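PDB 1VKB: hypothetical protein from Mus musculus, which probably acts as a gamma-glutamylamine cyclotransferase of the AIG2-like family, releasing 5-oxoproline from gamma-glutamyl amines. Local coordinates for residues D92-P97 with F125-A130; L22-P27 with E78-D83; H29-D34 with L87-D92; W64-P69 with A130-E135. One frame throughout, in Å; residues are numbered along the deposited sequence. Where two conformers were deposited one is given.

Overall arrangement
The contacts surround one mixed sheet. Contact 1 is the buried one: the end of helix 84-93 packs on a tyrosine of strand 121-129. Contacts 2, 3 and 4 are all partly buried. Contact 3 uses the same helix, whose earlier turns meet the short helix 30-33 beside the sheet through apolar side chains. Contact 2 is polar instead, a strand glutamate holding a turn by a direct hydrogen bond and a water bridge; it adjoins contact 3, and both touch one formic acid. Contact 4 lies on the other side of the chain's centre, its centre about 21 Å from that of contact 2. It is again apolar, and it joins contact 1 through the neighbouring strands 62-66 and 121-129.

Contact 1 of 4, residues D92-P97 with F125-A130; sequences DFEDCP and FVYTTA
The ring of Y127 carries CG of E94 over one face and SG of C96 at its edge. Both partners come just after helix 84-93, which ends in a Schellman motif with D95, at positive phi, as its C-prime residue; the turn lays the chain against strand 121-129 of the AIG2-like sheet. E94 CG stands 3.9 Å from the centroid of the Y127 ring and only 14° off its normal, a CH-pi contact displaced toward the rim. A bend at chi2 (-69°) then turns the acid group of E94 back along the root of the tyrosine, where OE2 comes 3.9 Å from Y127 CB. Carboxylate and ring planes stand 86° apart, nearly perpendicular. A glutamate suits this place because its methylenes can pack on the ring while its acid end remains available to polar partners: the side chain lies about 3 Å from a bound formic acid, probably from the crystallisation liquor, which is consistent with a pocket for a small polar ligand. C96 adds a sulfur-aromatic contact, with SG 3.6 Å from Y127 CE1, and its small, polarisable thiol fits beside the ring edge. Tyrosine rather than phenylalanine makes sense on the strand, since Y127 OH is hydrogen-bonded to D91 OD1 on the helix. In the Schellman motif C96 N bonds to D91 O, and D95 N donates to D92 O at 3.0 Å.

Contact 2 of 4, residues L22-P27 with E78-D83; sequences LKRGQP and EIYEVD. With FMT (formic acid), chain D; FMT (formic acid), chain C.
An extended chain beyond CG (chi2 171°) carries the carboxylate of E78 from strand 76-82 to the type II turn K23-Q26, while R24, itself extended from CG to NE, runs past the hydroxyl of Y80. OE1 of E78 accepts two hydrogen bonds. R24 N reaches it on the syn side at 2.9 Å and nearly straight, 168° at the hydrogen. Y80 OH donates to the same E78 OE1, also at 2.9 Å, from above the carboxylate plane (42° out of it) and on the face opposite R24 N. The other oxygen, E78 OE2, accepts a hydrogen bond from a water at 2.6 Å, and the same water also donates to R24 O. The carboxylate is thus fixed in rotation, and CG of R24 packs 3.4 Å from Y80 OH. G25, at positive phi, suits the third position of the turn. Replacing E78 by an alanine would probably leave the R24 amide and the Y80 hydroxyl without their shared acceptor and let the turn swing away from the strand. The guanidinium of R24 holds a formic acid at its edge, NE to O2 at 2.8 Å and NH2 to O1 at 3.1 Å. A second formic acid sits on the amides of L22 and Y19, consistent with the Tyr-Gly-Ser/Thr-Leu signature loop that lines the substrate pocket of gamma-glutamyl cyclotransferase folds.

Contact 3 of 4, residues H29-D34 with L87-D92; sequences HKVMLD and LRFLDD. With FMT (formic acid), chain D.
O2 of the formic acid of chain D is held by two donors, R24 NE and H29 NE2; H29 NE2 donates to it at 2.7 Å with an angle of 152° at the hydrogen. The ligand lies at the edge of the imidazole, near its plane. H29 immediately precedes the short helix 30-33, which packs against helix 84-93 over the AIG2-like sheet. The other ring nitrogen, H29 ND1, is hydrogen-bonded to L22 O, so the imidazole is held at both nitrogens and can hardly turn. A leucine at H29 would probably leave L22 O and the formic acid each without this donor and let the preceding loop drift from the helix. The helices themselves meet through hydrocarbon. A first torsion of 165° swings the F89 ring away from its own amide and toward V31, whose CB comes 3.8 Å from F89 CE2; the two side chains cross at about a right angle. A branched valine is compact enough to let the phenyl ring in close. F89 also stacks on H37, which follows the short helix. L90 also touches I16 and Y127 of the sheet, and a flexible methionine can reach it. That last approach, M32 CE to L90 CD1 at 4.2 Å, is tentative, because M32 was modelled in two conformers and the contact rests on one of them. The other methyl of the leucine, L90 CD2, lies 4.4 Å from V31 CG2.

Contact 4 of 4, residues W64-P69 with A130-E135; sequences WLLYLP and ATYAPE
From its CB outward, Y132 runs along two leucines of the 64-69 segment. Its CB meets L66 CD2 at 3.7 Å, and that same methyl stays close to the start of the ring, 3.8 Å from Y132 CD1. The other methyl of L66, CD1, stands 4.3 Å above the ring plane of Y132, so both methyls lie on one side of the ring, CD2 by its root and CD1 over its centre. This approach depends on Y132 CG sitting between its backbone N and carbonyl carbon (chi1 51°), a crowded position that turns the ring back toward L66. Strand 62-66, to which L66 belongs, runs parallel to strand 121-129, and the segment carrying Y132 is the loop leaving that second strand. Beyond L66 an inverse gamma turn centred on Y67, with L68 N bonded to L66 O at 2.8 Å, brings L68 round to the far end of the tyrosine. There Y132 CZ lies 4.1 Å from L68 CD1. Leucine suits position 66, where a forked tip can cover the aromatic face, and L66 also rests on T129 and V55. The two methyls of L68 sit instead around the phenol oxygen: Y132 OH comes 3.5 Å from L68 CD1 and 3.8 Å from L68 CD2.

Contact 1 of 4, residues D92-P97 with F125-A130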
# COMPACT_ATOMS: atom_id res chain seq x y z
N ASP A 92 10.23 1.20 -8.13
CA ASP A 92 11.60 1.20 -7.69
C ASP A 92 11.66 1.36 -6.18
O ASP A 92 12.43 0.66 -5.53
CB ASP A 92 12.32 2.34 -8.37
CG ASP A 92 13.77 2.46 -8.00
OD1 ASP A 92 14.47 1.44 -8.04
OD2 ASP A 92 14.30 3.56 -7.72
N PHE A 93 10.86 2.29 -5.66
CA PHE A 93 10.79 2.53 -4.19
C PHE A 93 10.45 1.24 -3.40
O PHE A 93 11.04 0.92 -2.36
CB PHE A 93 9.76 3.61 -3.89
CG PHE A 93 9.70 3.98 -2.43
CD1 PHE A 93 10.70 4.81 -1.88
CD2 PHE A 93 8.75 3.43 -1.60
CE1 PHE A 93 10.69 5.11 -0.55
CE2 PHE A 93 8.74 3.73 -0.23
CZ PHE A 93 9.73 4.56 0.28
N GLU A 94 9.46 0.50 -3.91
CA GLU A 94 9.03 -0.75 -3.35
C GLU A 94 9.86 -1.97 -3.75
O GLU A 94 9.53 -3.09 -3.36
CB GLU A 94 7.56 -0.99 -3.70
CG GLU A 94 6.61 0.04 -3.11
CD GLU A 94 6.49 -0.06 -1.57
OE1 GLU A 94 7.47 0.20 -0.84
OE2 GLU A 94 5.45 -0.47 -1.12
N ASP A 95 10.95 -1.73 -4.45
CA ASP A 95 11.88 -2.79 -4.91
C ASP A 95 11.14 -3.96 -5.59
O ASP A 95 11.39 -5.15 -5.27
CB ASP A 95 12.76 -3.26 -3.79
CG ASP A 95 13.95 -4.01 -4.28
OD1 ASP A 95 14.25 -3.96 -5.51
OD2 ASP A 95 14.63 -4.71 -3.51
N CYS A 96 10.27 -3.62 -6.55
CA CYS A 96 9.55 -4.61 -7.36
C CYS A 96 10.52 -5.22 -8.35
O CYS A 96 11.40 -4.52 -8.87
CB CYS A 96 8.41 -3.96 -8.12
SG CYS A 96 7.16 -3.33 -7.06
N PRO A 97 10.39 -6.50 -8.69
CA PRO A 97 9.37 -7.42 -8.23
C PRO A 97 9.84 -8.30 -7.07
O PRO A 97 9.17 -9.28 -6.72
CB PRO A 97 9.14 -8.25 -9.48
CG PRO A 97 10.48 -8.36 -10.07
CD PRO A 97 11.24 -7.10 -9.74
N PHE A 125 -3.80 -0.32 -9.05
CA PHE A 125 -2.59 -1.03 -8.73
C PHE A 125 -2.34 -0.96 -7.19
O PHE A 125 -2.48 0.09 -6.54
CB PHE A 125 -1.38 -0.45 -9.44
CG PHE A 125 -1.36 -0.69 -10.93
CD1 PHE A 125 -1.49 -1.97 -11.46
CD2 PHE A 125 -1.21 0.38 -11.81
CE1 PHE A 125 -1.51 -2.15 -12.86
CE2 PHE A 125 -1.21 0.16 -13.19
CZ PHE A 125 -1.36 -1.09 -13.69
N VAL A 126 -1.88 -2.08 -6.66
CA VAL A 126 -1.56 -2.19 -5.23
C VAL A 126 -0.25 -2.96 -5.12
O VAL A 126 -0.03 -3.88 -5.92
CB VAL A 126 -2.66 -2.99 -4.48
CG1 VAL A 126 -2.36 -3.03 -2.97
CG2 VAL A 126 -4.02 -2.36 -4.70
N TYR A 127 0.62 -2.55 -4.21
CA TYR A 127 1.88 -3.28 -3.94
C TYR A 127 1.57 -4.44 -2.97
O TYR A 127 1.34 -4.20 -1.79
CB TYR A 127 2.96 -2.32 -3.43
CG TYR A 127 3.35 -1.37 -4.55
CD1 TYR A 127 4.14 -1.83 -5.61
CD2 TYR A 127 2.87 -0.06 -4.59
CE1 TYR A 127 4.46 -0.99 -6.67
CE2 TYR A 127 3.15 0.79 -5.70
CZ TYR A 127 3.97 0.32 -6.70
OH TYR A 127 4.27 1.12 -7.77
N THR A 128 1.45 -5.67 -3.50
CA THR A 128 1.21 -6.88 -2.69
C THR A 128 2.51 -7.66 -2.60
O THR A 128 3.47 -7.32 -3.26
CB THR A 128 0.11 -7.74 -3.30
OG1 THR A 128 0.51 -8.15 -4.62
CG2 THR A 128 -1.12 -6.92 -3.50
N THR A 129 2.56 -8.70 -1.79
CA THR A 129 3.72 -9.56 -1.82
C THR A 129 3.40 -11.04 -1.67
O THR A 129 2.56 -11.42 -0.85
CB THR A 129 4.78 -9.13 -0.84
OG1 THR A 129 5.89 -10.00 -1.00
CG2 THR A 129 4.35 -9.30 0.59
N ALA A 130 4.06 -11.81 -2.53
CA ALA A 130 4.09 -13.28 -2.49
C ALA A 130 5.46 -13.74 -1.97
O ALA A 130 5.73 -14.95 -1.88
CB ALA A 130 3.88 -13.83 -3.85

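Contact 2 of 4, residues L22-P27 with E78-D83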
# COMPACT_ATOMS: atom_id res chain seq x y z
N LEU A 22 2.95 4.80 2.61
CA LEU A 22 2.67 5.81 1.57
C LEU A 22 1.43 6.66 1.77
O LEU A 22 1.29 7.69 1.11
CB LEU A 22 2.65 5.18 0.17
CG LEU A 22 3.98 4.58 -0.29
CD1 LEU A 22 3.77 3.77 -1.56
CD2 LEU A 22 5.03 5.62 -0.52
N LYS A 23 0.53 6.26 2.66
CA LYS A 23 -0.67 7.02 2.96
C LYS A 23 -0.39 8.39 3.55
O LYS A 23 0.63 8.61 4.23
CB LYS A 23 -1.55 6.27 3.96
CG LYS A 23 -2.20 4.97 3.46
CD LYS A 23 -3.32 4.49 4.44
CE LYS A 23 -2.79 4.20 5.85
NZ LYS A 23 -3.90 3.70 6.75
N ARG A 24 -1.34 9.31 3.37
CA ARG A 24 -1.33 10.59 4.08
C ARG A 24 -1.09 10.35 5.54
O ARG A 24 -1.66 9.45 6.14
CB ARG A 24 -2.64 11.35 3.91
CG ARG A 24 -2.78 11.99 2.54
CD ARG A 24 -4.06 12.76 2.37
NE ARG A 24 -3.98 13.62 1.19
CZ ARG A 24 -4.96 14.44 0.84
NH1 ARG A 24 -6.09 14.47 1.54
NH2 ARG A 24 -4.84 15.20 -0.23
N GLY A 25 -0.19 11.12 6.11
CA GLY A 25 0.08 11.02 7.52
C GLY A 25 0.94 9.87 7.95
O GLY A 25 1.18 9.69 9.16
N GLN A 26 1.41 9.08 6.99
CA GLN A 26 2.28 7.95 7.28
C GLN A 26 3.74 8.23 6.85
O GLN A 26 4.00 9.20 6.09
CB GLN A 26 1.69 6.67 6.68
CG GLN A 26 0.33 6.30 7.33
CD GLN A 26 0.44 6.04 8.80
OE1 GLN A 26 1.39 5.41 9.21
NE2 GLN A 26 -0.54 6.48 9.59
N PRO A 27 4.69 7.47 7.37
CA PRO A 27 6.09 7.94 7.33
C PRO A 27 6.74 8.20 5.97
O PRO A 27 7.69 9.01 5.91
CB PRO A 27 6.85 6.87 8.14
CG PRO A 27 5.79 6.25 9.02
CD PRO A 27 4.55 6.26 8.19
N GLU A 78 -5.96 4.52 0.57
CA GLU A 78 -6.21 5.73 -0.17
C GLU A 78 -6.00 5.48 -1.66
O GLU A 78 -5.05 4.82 -2.08
CB GLU A 78 -5.31 6.85 0.31
CG GLU A 78 -5.63 7.27 1.75
CD GLU A 78 -4.64 8.22 2.31
OE1 GLU A 78 -3.54 8.42 1.74
OE2 GLU A 78 -4.97 8.75 3.36
N ILE A 79 -6.87 6.08 -2.44
CA ILE A 79 -6.78 6.05 -3.91
C ILE A 79 -6.13 7.31 -4.44
O ILE A 79 -6.55 8.43 -4.11
CB ILE A 79 -8.17 5.87 -4.51
CG1 ILE A 79 -8.86 4.62 -3.92
CG2 ILE A 79 -8.09 5.82 -6.02
CD1 ILE A 79 -10.34 4.57 -4.22
N TYR A 80 -5.11 7.12 -5.29
CA TYR A 80 -4.46 8.23 -6.00
C TYR A 80 -4.52 8.00 -7.48
O TYR A 80 -4.52 6.86 -7.92
CB TYR A 80 -2.96 8.36 -5.61
CG TYR A 80 -2.79 8.85 -4.20
CD1 TYR A 80 -2.98 7.98 -3.14
CD2 TYR A 80 -2.45 10.16 -3.94
CE1 TYR A 80 -2.86 8.41 -1.84
CE2 TYR A 80 -2.34 10.61 -2.63
CZ TYR A 80 -2.54 9.72 -1.59
OH TYR A 80 -2.47 10.13 -0.28
N GLU A 81 -4.52 9.08 -8.25
CA GLU A 81 -4.26 8.98 -9.68
C GLU A 81 -2.83 9.46 -9.90
O GLU A 81 -2.49 10.58 -9.49
CB GLU A 81 -5.29 9.80 -10.48
CG GLU A 81 -5.17 9.52 -11.95
CD GLU A 81 -6.25 10.17 -12.80
OE1 GLU A 81 -6.60 11.33 -12.55
OE2 GLU A 81 -6.72 9.52 -13.75
N VAL A 82 -1.99 8.62 -10.52
CA VAL A 82 -0.56 8.95 -10.70
C VAL A 82 -0.18 8.91 -12.18
O VAL A 82 -0.86 8.25 -13.01
CB VAL A 82 0.38 8.03 -9.89
CG1 VAL A 82 -0.06 7.98 -8.41
CG2 VAL A 82 0.38 6.63 -10.43
N ASP A 83 0.90 9.61 -12.53
CA ASP A 83 1.41 9.49 -13.87
C ASP A 83 2.40 8.32 -13.98
O ASP A 83 2.76 7.71 -12.99
CB ASP A 83 1.96 10.83 -14.41
CG ASP A 83 3.21 11.31 -13.72
OD1 ASP A 83 3.77 10.65 -12.82
OD2 ASP A 83 3.70 12.43 -14.05
C FMT D . -1.36 14.09 -1.11
O1 FMT D . -2.15 14.76 -1.76
O2 FMT D . -1.40 14.05 0.11
C FMT C . 1.78 1.07 0.46
O1 FMT C . 0.65 0.84 -0.02
O2 FMT C . 2.12 1.95 1.30
O HOH W 1 -4.11 8.46 5.76

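Contact 3 of 4, residues H29-D34 with L87-D92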
# COMPACT_ATOMS: atom_id res chain seq x y z
N HIS A 29 4.96 9.13 3.14
CA HIS A 29 4.09 9.92 2.28
C HIS A 29 4.85 10.98 1.46
O HIS A 29 4.47 11.26 0.35
CB HIS A 29 2.96 10.60 3.06
CG HIS A 29 1.90 11.19 2.16
ND1 HIS A 29 1.16 10.43 1.27
CD2 HIS A 29 1.50 12.47 1.98
CE1 HIS A 29 0.35 11.22 0.61
NE2 HIS A 29 0.53 12.46 1.02
N LYS A 30 5.90 11.58 2.04
CA LYS A 30 6.65 12.62 1.30
C LYS A 30 7.03 12.23 -0.09
O LYS A 30 7.15 13.08 -0.96
CB LYS A 30 7.96 13.05 2.06
CG LYS A 30 7.77 13.95 3.30
CD LYS A 30 9.14 14.24 4.07
CE LYS A 30 10.14 15.00 3.18
NZ LYS A 30 9.51 16.21 2.62
N VAL A 31 7.32 10.94 -0.32
CA VAL A 31 7.81 10.58 -1.66
C VAL A 31 6.75 10.78 -2.73
O VAL A 31 7.08 11.01 -3.88
CB VAL A 31 8.37 9.12 -1.76
CG1 VAL A 31 9.50 8.91 -0.77
CG2 VAL A 31 7.28 8.12 -1.58
N MET A 32 5.47 10.72 -2.34
CA MET A 32 4.37 10.98 -3.27
C MET A 32 4.17 12.49 -3.52
O MET A 32 3.54 12.86 -4.53
CB MET A 32 3.08 10.38 -2.74
CG MET A 32 3.14 8.85 -2.64
SD MET A 32 1.50 8.20 -2.25
CE MET A 32 1.04 7.93 -3.95
N LEU A 33 4.65 13.33 -2.61
CA LEU A 33 4.53 14.80 -2.73
C LEU A 33 5.72 15.45 -3.39
O LEU A 33 5.71 16.63 -3.68
CB LEU A 33 4.40 15.39 -1.34
CG LEU A 33 3.20 14.98 -0.47
CD1 LEU A 33 3.28 15.66 0.87
CD2 LEU A 33 1.94 15.31 -1.19
N ASP A 34 6.78 14.68 -3.61
CA ASP A 34 7.99 15.18 -4.24
C ASP A 34 7.83 15.14 -5.75
O ASP A 34 7.87 14.09 -6.38
CB ASP A 34 9.18 14.32 -3.76
CG ASP A 34 10.52 14.92 -4.10
OD1 ASP A 34 10.62 15.60 -5.15
OD2 ASP A 34 11.52 14.74 -3.37
N LEU A 87 4.48 6.15 -11.17
CA LEU A 87 4.29 4.69 -11.09
C LEU A 87 5.63 3.93 -11.13
O LEU A 87 5.88 2.98 -10.32
CB LEU A 87 3.34 4.20 -12.21
CG LEU A 87 2.84 2.77 -12.11
CD1 LEU A 87 2.05 2.56 -10.82
CD2 LEU A 87 1.98 2.48 -13.36
N ARG A 88 6.48 4.32 -12.08
CA ARG A 88 7.80 3.66 -12.14
C ARG A 88 8.67 4.00 -10.91
O ARG A 88 9.50 3.19 -10.47
CB ARG A 88 8.51 4.04 -13.41
CG ARG A 88 7.83 3.48 -14.64
CD ARG A 88 8.44 3.89 -15.95
NE ARG A 88 9.91 3.98 -15.93
CZ ARG A 88 10.74 2.96 -16.08
NH1 ARG A 88 10.30 1.73 -16.25
NH2 ARG A 88 12.04 3.18 -16.05
N PHE A 89 8.53 5.21 -10.40
CA PHE A 89 9.29 5.59 -9.16
C PHE A 89 8.86 4.69 -8.00
O PHE A 89 9.71 4.16 -7.27
CB PHE A 89 9.13 7.06 -8.78
CG PHE A 89 9.60 7.32 -7.38
CD1 PHE A 89 10.94 7.46 -7.12
CD2 PHE A 89 8.72 7.25 -6.33
CE1 PHE A 89 11.40 7.62 -5.80
CE2 PHE A 89 9.16 7.40 -5.04
CZ PHE A 89 10.50 7.58 -4.78
N LEU A 90 7.55 4.52 -7.82
CA LEU A 90 7.03 3.70 -6.75
C LEU A 90 7.43 2.24 -6.91
O LEU A 90 7.72 1.56 -5.90
CB LEU A 90 5.52 3.87 -6.61
CG LEU A 90 5.03 5.24 -6.14
CD1 LEU A 90 3.51 5.38 -6.16
CD2 LEU A 90 5.60 5.62 -4.74
N ASP A 91 7.45 1.74 -8.14
CA ASP A 91 8.00 0.36 -8.40
C ASP A 91 9.41 0.18 -7.90
O ASP A 91 9.76 -0.86 -7.32
CB ASP A 91 7.98 -0.04 -9.88
CG ASP A 91 6.60 -0.27 -10.42
OD1 ASP A 91 5.59 -0.28 -9.68
OD2 ASP A 91 6.46 -0.46 -11.66
N ASP A 92 10.23 1.20 -8.13
CA ASP A 92 11.60 1.20 -7.69
C ASP A 92 11.66 1.36 -6.18
O ASP A 92 12.43 0.66 -5.53
CB ASP A 92 12.32 2.34 -8.37
CG ASP A 92 13.77 2.46 -8.00
OD1 ASP A 92 14.47 1.44 -8.04
OD2 ASP A 92 14.30 3.56 -7.72
C FMT D . -1.36 14.09 -1.11
O1 FMT D . -2.15 14.76 -1.76
O2 FMT D . -1.40 14.05 0.11

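Contact 4 of 4, residues W64-P69 with A130-E135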
# COMPACT_ATOMS: atom_id res chain seq x y z
N TRP A 64 2.91 -5.03 4.99
CA TRP A 64 2.86 -5.88 3.81
C TRP A 64 1.49 -6.44 3.62
O TRP A 64 0.96 -7.12 4.51
CB TRP A 64 3.83 -7.06 3.95
CG TRP A 64 5.22 -6.75 4.47
CD1 TRP A 64 5.61 -6.63 5.75
CD2 TRP A 64 6.43 -6.64 3.67
NE1 TRP A 64 6.98 -6.42 5.82
CE2 TRP A 64 7.49 -6.42 4.55
CE3 TRP A 64 6.70 -6.67 2.30
CZ2 TRP A 64 8.81 -6.23 4.11
CZ3 TRP A 64 8.01 -6.49 1.87
CH2 TRP A 64 9.03 -6.28 2.78
N LEU A 65 0.92 -6.21 2.43
CA LEU A 65 -0.33 -6.82 2.04
C LEU A 65 0.01 -8.14 1.33
O LEU A 65 0.55 -8.15 0.19
CB LEU A 65 -1.14 -5.88 1.14
CG LEU A 65 -2.61 -6.25 0.96
CD1 LEU A 65 -3.35 -6.13 2.30
CD2 LEU A 65 -3.25 -5.32 -0.05
N LEU A 66 -0.23 -9.25 2.04
CA LEU A 66 0.17 -10.56 1.57
C LEU A 66 -0.80 -11.02 0.50
O LEU A 66 -2.01 -10.90 0.68
CB LEU A 66 0.27 -11.56 2.69
CG LEU A 66 1.00 -11.17 3.94
CD1 LEU A 66 1.06 -12.35 4.91
CD2 LEU A 66 2.38 -10.65 3.57
N TYR A 67 -0.28 -11.58 -0.58
CA TYR A 67 -1.14 -11.97 -1.69
C TYR A 67 -1.76 -13.35 -1.41
O TYR A 67 -1.32 -14.38 -1.94
CB TYR A 67 -0.43 -11.92 -3.04
CG TYR A 67 -1.46 -12.02 -4.13
CD1 TYR A 67 -2.29 -10.94 -4.42
CD2 TYR A 67 -1.73 -13.24 -4.73
CE1 TYR A 67 -3.30 -11.05 -5.35
CE2 TYR A 67 -2.76 -13.37 -5.67
CZ TYR A 67 -3.54 -12.28 -5.97
OH TYR A 67 -4.56 -12.39 -6.92
N LEU A 68 -2.75 -13.34 -0.53
CA LEU A 68 -3.52 -14.49 -0.14
C LEU A 68 -5.00 -14.09 -0.13
O LEU A 68 -5.62 -13.88 0.94
CB LEU A 68 -3.10 -14.92 1.26
CG LEU A 68 -1.69 -15.53 1.31
CD1 LEU A 68 -1.15 -15.49 2.70
CD2 LEU A 68 -1.73 -16.96 0.78
N PRO A 69 -5.56 -13.93 -1.33
CA PRO A 69 -6.92 -13.46 -1.44
C PRO A 69 -7.88 -14.35 -0.68
O PRO A 69 -7.77 -15.59 -0.73
CB PRO A 69 -7.19 -13.42 -2.95
CG PRO A 69 -6.07 -14.12 -3.58
CD PRO A 69 -4.92 -14.09 -2.64
N ALA A 130 4.06 -11.81 -2.53
CA ALA A 130 4.09 -13.28 -2.49
C ALA A 130 5.46 -13.74 -1.97
O ALA A 130 5.73 -14.95 -1.88
CB ALA A 130 3.88 -13.83 -3.85
N THR A 131 6.34 -12.81 -1.61
CA THR A 131 7.72 -13.22 -1.19
C THR A 131 7.98 -12.88 0.27
O THR A 131 9.09 -12.63 0.65
CB THR A 131 8.77 -12.53 -2.08
OG1 THR A 131 8.53 -11.10 -2.12
CG2 THR A 131 8.68 -12.99 -3.52
N TYR A 132 6.92 -12.84 1.08
CA TYR A 132 6.99 -12.64 2.52
C TYR A 132 7.72 -13.81 3.19
O TYR A 132 7.76 -14.92 2.65
CB TYR A 132 5.56 -12.51 3.11
CG TYR A 132 4.60 -13.62 2.68
CD1 TYR A 132 3.83 -13.50 1.52
CD2 TYR A 132 4.44 -14.77 3.46
CE1 TYR A 132 2.96 -14.48 1.14
CE2 TYR A 132 3.57 -15.75 3.07
CZ TYR A 132 2.84 -15.60 1.90
OH TYR A 132 1.97 -16.59 1.51
N ALA A 133 8.25 -13.60 4.38
CA ALA A 133 8.76 -14.70 5.21
C ALA A 133 7.57 -15.54 5.68
O ALA A 133 6.55 -15.01 6.11
CB ALA A 133 9.51 -14.16 6.39
N PRO A 134 7.69 -16.85 5.60
CA PRO A 134 6.54 -17.73 5.90
C PRO A 134 5.96 -17.55 7.29
O PRO A 134 4.73 -17.65 7.47
CB PRO A 134 7.13 -19.14 5.69
CG PRO A 134 8.63 -18.94 5.76
CD PRO A 134 8.89 -17.61 5.22
N GLU A 135 6.80 -17.26 8.28
CA GLU A 135 6.32 -17.08 9.65
C GLU A 135 5.45 -15.82 9.84
O GLU A 135 4.73 -15.69 10.81
CB GLU A 135 7.48 -17.15 10.64
CG GLU A 135 8.44 -15.97 10.58
CD GLU A 135 9.58 -16.12 9.62
OE1 GLU A 135 9.54 -16.96 8.69
OE2 GLU A 135 10.55 -15.36 9.79